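Local coordinates for protein beta-glucuronidase (uncultured Clostridium sp., PDB 6U7J) that hydrolyses beta-glucuronides as a glycoside hydrolase of family 2 from a gut bacterium, and probably reactivates estrogens by removing their glucuronic acid, at residues B[488-491]-B[492-495]; B[535-538]-B[539-543]. All coordinates share one frame; numbering follows the deposited sequence.

Interaction 1 of 2, residues B[488-491]-B[492-495]; sequences KTDL and IKWH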
loop_
_atom_site.group_PDB
_atom_site.type_symbol
_atom_site.label_atom_id
_atom_site.label_comp_id
_atom_site.label_asym_id
_atom_site.label_seq_id
_atom_site.Cartn_x
_atom_site.Cartn_y
_atom_site.Cartn_z
ATOM N N LYS B 488 6.229 -27.147 20.580
ATOM C CA LYS B 488 7.099 -28.149 21.190
ATOM C C LYS B 488 6.281 -29.290 21.777
ATOM O O LYS B 488 6.581 -30.467 21.544
ATOM C CB LYS B 488 7.974 -27.524 22.272
ATOM C CG LYS B 488 9.099 -28.441 22.764
ATOM C CD LYS B 488 9.920 -27.730 23.849
ATOM C CE LYS B 488 10.917 -28.669 24.545
ATOM N NZ LYS B 488 11.610 -29.510 23.548
ATOM N N THR B 489 5.223 -28.956 22.514
ATOM C CA THR B 489 4.376 -29.985 23.106
ATOM C C THR B 489 3.732 -30.847 22.029
ATOM O O THR B 489 3.717 -32.080 22.126
ATOM C CB THR B 489 3.299 -29.335 23.975
ATOM O OG1 THR B 489 3.911 -28.707 25.106
ATOM C CG2 THR B 489 2.305 -30.373 24.458
ATOM N N ASP B 490 3.197 -30.214 20.984
ATOM C CA ASP B 490 2.547 -30.989 19.936
ATOM C C ASP B 490 3.557 -31.858 19.199
ATOM O O ASP B 490 3.298 -33.037 18.943
ATOM C CB ASP B 490 1.808 -30.058 18.971
ATOM C CG ASP B 490 0.720 -30.777 18.189
ATOM O OD1 ASP B 490 -0.222 -31.307 18.815
ATOM O OD2 ASP B 490 0.816 -30.824 16.946
ATOM N N LEU B 491 4.723 -31.296 18.869
ATOM C CA LEU B 491 5.761 -32.065 18.194
ATOM C C LEU B 491 6.093 -33.334 18.964
ATOM O O LEU B 491 6.239 -34.414 18.373
ATOM C CB LEU B 491 7.023 -31.212 18.040
ATOM C CG LEU B 491 7.014 -30.116 16.985
ATOM C CD1 LEU B 491 8.314 -29.329 17.072
ATOM C CD2 LEU B 491 6.829 -30.746 15.608
ATOM N N ILE B 492 6.216 -33.222 20.289
ATOM C CA ILE B 492 6.650 -34.366 21.081
ATOM C C ILE B 492 5.552 -35.425 21.130
ATOM O O ILE B 492 5.836 -36.629 21.086
ATOM C CB ILE B 492 7.095 -33.906 22.481
ATOM C CG1 ILE B 492 8.368 -33.059 22.376
ATOM C CG2 ILE B 492 7.363 -35.106 23.377
ATOM C CD1 ILE B 492 8.770 -32.403 23.683
ATOM N N LYS B 493 4.283 -34.997 21.185
ATOM C CA LYS B 493 3.177 -35.955 21.141
ATOM C C LYS B 493 3.147 -36.729 19.818
ATOM O O LYS B 493 2.894 -37.941 19.809
ATOM C CB LYS B 493 1.845 -35.240 21.387
ATOM C CG LYS B 493 1.757 -34.631 22.786
ATOM C CD LYS B 493 0.332 -34.306 23.224
ATOM C CE LYS B 493 -0.302 -33.251 22.341
ATOM N NZ LYS B 493 -1.529 -32.655 22.957
ATOM N N TRP B 494 3.416 -36.057 18.692
ATOM C CA TRP B 494 3.428 -36.756 17.402
ATOM C C TRP B 494 4.564 -37.777 17.340
ATOM O O TRP B 494 4.406 -38.868 16.775
ATOM C CB TRP B 494 3.554 -35.753 16.244
ATOM C CG TRP B 494 2.287 -34.997 15.907
ATOM C CD1 TRP B 494 1.984 -33.715 16.254
ATOM C CD2 TRP B 494 1.170 -35.481 15.148
ATOM N NE1 TRP B 494 0.746 -33.369 15.768
ATOM C CE2 TRP B 494 0.226 -34.434 15.083
ATOM C CE3 TRP B 494 0.873 -36.699 14.520
ATOM C CZ2 TRP B 494 -0.993 -34.565 14.418
ATOM C CZ3 TRP B 494 -0.339 -36.829 13.860
ATOM C CH2 TRP B 494 -1.257 -35.768 13.814
ATOM N N HIS B 495 5.721 -37.439 17.903
ATOM C CA HIS B 495 6.836 -38.379 17.874
ATOM C C HIS B 495 6.580 -39.564 18.793
ATOM O O HIS B 495 6.864 -40.715 18.431
ATOM C CB HIS B 495 8.126 -37.685 18.278
ATOM C CG HIS B 495 9.318 -38.584 18.246
ATOM N ND1 HIS B 495 9.704 -39.261 17.108
ATOM C CD2 HIS B 495 10.213 -38.915 19.206
ATOM C CE1 HIS B 495 10.787 -39.969 17.369
ATOM N NE2 HIS B 495 11.116 -39.778 18.634
HETATM O O HOH W 1 -0.735 -30.306 21.099
#
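Helix 480-498 is the crossover helix between strands 465-468 and 502-506 of the TIM barrel, and within it D490 and W494, one turn apart, join side chain to side chain. The indole NE1 of W494 donates to D490 OD2 at 2.8 Å, with a bent N-H...O angle of 132°. The carboxylate oxygen lies in the ring plane, at the indole edge, while the nitrogen comes to OD2 from above the carboxylate plane; the two planes stand 83° apart. The D490 carboxylate swings to the side of its own carbonyl carbon (chi1 -159°, CG anti to the backbone N) and leans along the helix to W494, and the two side chains run alongside each other. The backbone bond from W494 N to D490 O (3.0 Å) closes the same turn, and CD1 of the ring also rests 3.1 Å from D490 O.

The other oxygen, OD1, faces K493, whose chain crosses that of D490 nearly at a right angle. K493 NZ stays 4.5 Å from OD1, beyond a salt bridge. A water bridges the two, donating to D490 OD1 and accepting a weak bond from K493 NZ, which has its own salt bridge to E454. Farther round the helix, I492 CD1 lies 4.1 Å from both CG and NZ of K488, the two chains pointing the same way. L491 packs on V502 and V504 of strand 502-506.

R469 forms a salt bridge to OD2, so this oxygen of the buried D490 serves both a guanidinium group and the indole N-H. Such pairing would be expected to favour the ionised carboxylate, and the bond at the ring edge helps to fix the rotation of the indole, whose side chain packs on V465 and I467 of strand 465-468.

Interaction 2 of 2, residues B[535-538]-B[539-543]; sequences NNKA and MDECD
M539 and N536 meet on the buried side of helix 525-540, where the methyl CE of M539 comes to 3.3 Å from N536 OD1. The methionine crosses the asparagine at a slant: its chain runs straight through chi2 and then bends at chi3 (-109°), which turns CE back along the helix to the amide oxygen and to within 3.7 Å of N535 O. The same OD1 is hydrogen-bonded to the hydroxyl of Y507, which M539 also touches; the hydroxyl satisfies the amide oxygen, while the methyl makes only a van der Waals approach.

On the outer side K537 and E541 lie side by side, but K537 NZ is 4.6 Å from E541 OE2, short of a salt bridge. Y484 serves both: it gives K537 a cation-pi contact and E541 OE1 a hydrogen bond. D540 OD2 forms a salt bridge with R589.

Backbone bonds M539 N to N535 O and D540 N to N536 O keep the helical pattern, which then tightens. E541 N donates to A538 O at 3.1 Å, three residues back, and only weakly to K537 O at 3.5 Å; C542 N likewise bonds to M539 O. This narrowing at the C-terminal end of a barrel helix delivers the chain into strand 545-551, closing the last beta-alpha-beta crossover of the TIM barrel.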
loop_
_atom_site.group_PDB
_atom_site.type_symbol
_atom_site.label_atom_id
_atom_site.label_comp_id
_atom_site.label_asym_id
_atom_site.label_seq_id
_atom_site.Cartn_x
_atom_site.Cartn_y
_atom_site.Cartn_z
ATOM N N ASN B 535 7.964 -20.552 16.296
ATOM C CA ASN B 535 7.793 -21.924 15.846
ATOM C C ASN B 535 9.147 -22.586 15.631
ATOM O O ASN B 535 9.367 -23.722 16.065
ATOM C CB ASN B 535 6.939 -21.968 14.575
ATOM C CG ASN B 535 5.455 -21.836 14.876
ATOM O OD1 ASN B 535 4.867 -22.697 15.532
ATOM N ND2 ASN B 535 4.846 -20.738 14.423
ATOM N N ASN B 536 10.084 -21.868 15.009
ATOM C CA ASN B 536 11.400 -22.434 14.744
ATOM C C ASN B 536 12.111 -22.801 16.041
ATOM O O ASN B 536 12.841 -23.803 16.098
ATOM C CB ASN B 536 12.235 -21.449 13.930
ATOM C CG ASN B 536 11.855 -21.450 12.467
ATOM O OD1 ASN B 536 11.091 -22.301 12.027
ATOM N ND2 ASN B 536 12.378 -20.492 11.708
ATOM N N LYS B 537 11.908 -21.997 17.091
ATOM C CA LYS B 537 12.490 -22.301 18.391
ATOM C C LYS B 537 12.024 -23.661 18.890
ATOM O O LYS B 537 12.818 -24.437 19.428
ATOM C CB LYS B 537 12.114 -21.213 19.391
ATOM C CG LYS B 537 12.890 -21.274 20.682
ATOM C CD LYS B 537 12.370 -20.249 21.671
ATOM C CE LYS B 537 12.193 -20.879 23.051
ATOM N NZ LYS B 537 12.856 -20.089 24.127
ATOM N N ALA B 538 10.735 -23.964 18.708
ATOM C CA ALA B 538 10.197 -25.248 19.141
ATOM C C ALA B 538 10.895 -26.404 18.430
ATOM O O ALA B 538 11.350 -27.359 19.066
ATOM C CB ALA B 538 8.690 -25.290 18.893
ATOM N N MET B 539 10.985 -26.330 17.104
ATOM C CA MET B 539 11.579 -27.421 16.342
ATOM C C MET B 539 13.058 -27.586 16.661
ATOM O O MET B 539 13.579 -28.709 16.636
ATOM C CB MET B 539 11.391 -27.177 14.849
ATOM C CG MET B 539 9.942 -27.043 14.412
ATOM S SD MET B 539 9.870 -26.736 12.626
ATOM C CE MET B 539 9.360 -25.009 12.618
ATOM N N ASP B 540 13.749 -26.486 16.953
ATOM C CA ASP B 540 15.165 -26.578 17.270
ATOM C C ASP B 540 15.422 -27.354 18.557
ATOM O O ASP B 540 16.539 -27.841 18.757
ATOM C CB ASP B 540 15.761 -25.177 17.357
ATOM C CG ASP B 540 16.023 -24.583 15.990
ATOM O OD1 ASP B 540 15.981 -25.348 14.993
ATOM O OD2 ASP B 540 16.276 -23.362 15.909
ATOM N N GLU B 541 14.418 -27.505 19.417
ATOM C CA GLU B 541 14.567 -28.279 20.645
ATOM C C GLU B 541 14.122 -29.736 20.504
ATOM O O GLU B 541 14.090 -30.456 21.504
ATOM C CB GLU B 541 13.795 -27.605 21.781
ATOM C CG GLU B 541 14.404 -26.278 22.159
ATOM C CD GLU B 541 13.749 -25.617 23.358
ATOM O OE1 GLU B 541 12.873 -26.237 24.008
ATOM O OE2 GLU B 541 14.129 -24.459 23.641
ATOM N N CYS B 542 13.791 -30.184 19.294
ATOM C CA CYS B 542 13.326 -31.543 19.040
ATOM C C CYS B 542 14.281 -32.223 18.073
ATOM O O CYS B 542 14.393 -31.804 16.915
ATOM C CB CYS B 542 11.911 -31.531 18.466
ATOM S SG CYS B 542 10.669 -30.824 19.561
ATOM N N ASP B 543 14.938 -33.292 18.527
ATOM C CA ASP B 543 15.943 -33.963 17.701
ATOM C C ASP B 543 15.342 -34.864 16.628
ATOM O O ASP B 543 16.086 -35.378 15.788
ATOM C CB ASP B 543 16.911 -34.777 18.579
ATOM C CG ASP B 543 16.240 -35.947 19.320
ATOM O OD1 ASP B 543 15.000 -36.076 19.315
ATOM O OD2 ASP B 543 16.979 -36.761 19.919
#

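Along the chain the two contacts come in series, neither nested nor crossed, and each closes just one or two turns of its own helix. Interaction 1 lies on helix 480-498, which carries the chain from strand 465-468 to strand 502-506; interaction 2 ends helix 525-540, which leads from that strand to strand 545-551. Successive barrel helices thus pack together, with centres of the contacts about 10 Å apart. L491 CD1 meets C542 SG at 3.7 Å, the backbone N of K488 meets A538 CB at 3.5 Å, and K488 NZ forms a long, weak ion pair with E541 OE1. Together they join neighbouring crossovers of the TIM barrel's outer helical layer.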